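Local coordinates for regulating synaptic membrane exocytosis protein 2 (Rattus norvegicus, PDB 2CJS) that probably helps organise regulated exocytosis at synaptic membranes as a Rab3-interacting molecule, here represented by its zinc-finger domain, which binds another protein in this structure, at residues G13-T18 with K34-C39. Numbering follows the deposited sequence.
With ZN (zinc ion), chain L; EDO (1,2-ethanediol), chain O.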
loop_
_atom_site.group_PDB
_atom_site.type_symbol
_atom_site.label_atom_id
_atom_site.label_comp_id
_atom_site.label_asym_id
_atom_site.label_seq_id
_atom_site.Cartn_x
_atom_site.Cartn_y
_atom_site.Cartn_z
ATOM N N GLY C 13 -5.999 -5.421 -17.083
ATOM C CA GLY C 13 -6.473 -6.145 -18.284
ATOM C C GLY C 13 -7.945 -6.524 -18.236
ATOM O O GLY C 13 -8.479 -7.085 -19.191
ATOM N N ILE C 14 -8.610 -6.205 -17.128
ATOM C CA ILE C 14 -10.045 -6.420 -16.962
ATOM C C ILE C 14 -10.866 -5.174 -17.175
ATOM O O ILE C 14 -11.755 -5.158 -18.034
ATOM C CB ILE C 14 -10.380 -7.038 -15.553
ATOM C CG1 ILE C 14 -9.482 -8.250 -15.202
ATOM C CG2 ILE C 14 -11.897 -7.412 -15.433
ATOM C CD1 ILE C 14 -9.656 -9.520 -16.177
ATOM N N CYS C 15 -10.610 -4.118 -16.374
ATOM C CA CYS C 15 -11.411 -2.894 -16.471
ATOM C C CYS C 15 -10.798 -1.936 -17.475
ATOM O O CYS C 15 -11.490 -1.036 -18.012
ATOM C CB CYS C 15 -11.528 -2.208 -15.087
ATOM S SG CYS C 15 -10.019 -1.580 -14.312
ATOM N N HIS C 16 -9.521 -2.134 -17.777
ATOM C CA HIS C 16 -8.795 -1.232 -18.749
ATOM C C HIS C 16 -8.790 0.238 -18.264
ATOM O O HIS C 16 -8.742 1.161 -19.079
ATOM C CB HIS C 16 -9.385 -1.332 -20.193
ATOM C CG HIS C 16 -9.382 -2.728 -20.727
ATOM N ND1 HIS C 16 -8.211 -3.422 -20.976
ATOM C CD2 HIS C 16 -10.400 -3.582 -20.992
ATOM C CE1 HIS C 16 -8.517 -4.647 -21.373
ATOM N NE2 HIS C 16 -9.835 -4.768 -21.392
ATOM N N LYS C 17 -8.810 0.454 -16.951
ATOM C CA LYS C 17 -8.951 1.799 -16.453
ATOM C C LYS C 17 -7.839 2.073 -15.416
ATOM O O LYS C 17 -7.097 3.052 -15.555
ATOM C CB LYS C 17 -10.369 2.046 -15.900
ATOM C CG LYS C 17 -10.514 3.400 -15.295
ATOM C CD LYS C 17 -11.916 3.988 -15.472
ATOM C CE LYS C 17 -11.836 5.517 -15.564
ATOM N NZ LYS C 17 -12.947 6.230 -14.916
ATOM N N THR C 18 -7.710 1.190 -14.422
ATOM C CA THR C 18 -6.749 1.395 -13.339
ATOM C C THR C 18 -5.346 1.283 -13.933
ATOM O O THR C 18 -5.067 0.312 -14.644
ATOM C CB THR C 18 -6.892 0.303 -12.297
ATOM O OG1 THR C 18 -8.232 0.375 -11.775
ATOM C CG2 THR C 18 -5.797 0.453 -11.155
ATOM N N LYS C 34 -3.181 -9.529 -15.903
ATOM C CA LYS C 34 -2.846 -8.683 -14.733
ATOM C C LYS C 34 -4.053 -7.808 -14.380
ATOM O O LYS C 34 -4.623 -7.170 -15.257
ATOM C CB LYS C 34 -1.598 -7.820 -15.003
ATOM C CG LYS C 34 -1.065 -7.172 -13.716
ATOM C CD LYS C 34 0.200 -6.320 -14.000
ATOM C CE LYS C 34 1.316 -7.242 -14.377
ATOM N NZ LYS C 34 2.452 -6.355 -14.821
ATOM N N PHE C 35 -4.467 -7.845 -13.107
ATOM C CA PHE C 35 -5.656 -7.164 -12.736
ATOM C C PHE C 35 -5.462 -6.304 -11.500
ATOM O O PHE C 35 -4.577 -6.561 -10.659
ATOM C CB PHE C 35 -6.835 -8.168 -12.534
ATOM C CG PHE C 35 -6.651 -9.137 -11.395
ATOM C CD1 PHE C 35 -7.001 -8.760 -10.061
ATOM C CD2 PHE C 35 -6.159 -10.428 -11.639
ATOM C CE1 PHE C 35 -6.903 -9.657 -8.959
ATOM C CE2 PHE C 35 -5.999 -11.335 -10.547
ATOM C CZ PHE C 35 -6.381 -10.983 -9.216
ATOM N N CYS C 36 -6.342 -5.307 -11.383
ATOM C CA CYS C 36 -6.352 -4.368 -10.221
ATOM C C CYS C 36 -7.305 -4.857 -9.127
ATOM O O CYS C 36 -8.041 -5.865 -9.308
ATOM C CB CYS C 36 -6.717 -2.927 -10.701
ATOM S SG CYS C 36 -8.522 -2.698 -10.862
ATOM N N ALA C 37 -7.277 -4.185 -7.968
ATOM C CA ALA C 37 -8.046 -4.624 -6.761
ATOM C C ALA C 37 -9.544 -4.693 -6.972
ATOM O O ALA C 37 -10.247 -5.346 -6.196
ATOM C CB ALA C 37 -7.708 -3.748 -5.492
ATOM N N ARG C 38 -10.059 -4.001 -7.985
ATOM C CA ARG C 38 -11.519 -4.064 -8.230
ATOM C C ARG C 38 -11.899 -5.272 -9.051
ATOM O O ARG C 38 -13.099 -5.566 -9.209
ATOM C CB ARG C 38 -12.004 -2.843 -9.022
ATOM C CG ARG C 38 -12.095 -1.603 -8.202
ATOM C CD ARG C 38 -12.454 -0.416 -9.121
ATOM N NE ARG C 38 -12.760 0.793 -8.337
ATOM C CZ ARG C 38 -13.166 1.944 -8.876
ATOM N NH1 ARG C 38 -13.283 2.042 -10.203
ATOM N NH2 ARG C 38 -13.446 2.997 -8.106
ATOM N N CYS C 39 -10.909 -5.980 -9.602
ATOM C CA CYS C 39 -11.193 -6.843 -10.744
ATOM C C CYS C 39 -10.803 -8.293 -10.509
ATOM O O CYS C 39 -10.739 -9.090 -11.486
ATOM C CB CYS C 39 -10.448 -6.285 -11.962
ATOM S SG CYS C 39 -11.222 -4.752 -12.584
HETATM ZN ZN ZN L . -9.372 -3.401 -12.971
HETATM C C1 EDO O . 4.196 -2.881 -14.198
HETATM O O1 EDO O . 5.458 -3.189 -13.531
HETATM C C2 EDO O . 2.899 -3.292 -13.470
HETATM O O2 EDO O . 3.078 -4.389 -12.575
#
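Cys-15 and Cys-36 both hold SG between the backbone N and the carbonyl carbon (chi1 64° and 83°), whereas Cys-39 sets its sulfur anti to the carbonyl carbon, at -73°; from these three settings the thiolates converge on one zinc ion. The metal lies 2.4 Å from Cys-15 SG and 2.3 Å from Cys-39 SG, and Cys-12 completes the four-cysteine site, a worked example of two CxxC pairs, distant in sequence, joined through a metal. Each loop also steadies its own sulfur: Cys-15 SG accepts weak hydrogen bonds from the amides of Lys-17 and Thr-18, and Cys-36 SG accepts a hydrogen bond from Arg-38 N within the type I turn of 36-39. Such N-H groups would probably ease the negative charge on the thiolates. Gly-13 N adds a direct tie, a nearly straight 2.9 Å hydrogen bond to Lys-34 O. Beside the metal, Ile-14 brings CB to 3.7 Å from Cys-39 CB, while its CG1 branch runs alongside Phe-35, 3.8 Å from Phe-35 CB. Replaced by an alanine, this side chain would lose that branch, which is likely to open a gap beside Phe-35 CB and Cys-39 CB. Thr-18 closes the other flank, its CG2 3.5 Å from Cys-36 CB. Arg-38 and Lys-17 reach the chain of another protein, Arg-38 NE through a salt bridge to an acidic side chain. Within the finger, the loop preceding strand 19-20 meets strand 34-35 and its following turn; strand 34-35 pairs with 26-27, while Ile-14 and Phe-35 both pack on Cys-54 of strand 49-54, a ligand of the second zinc.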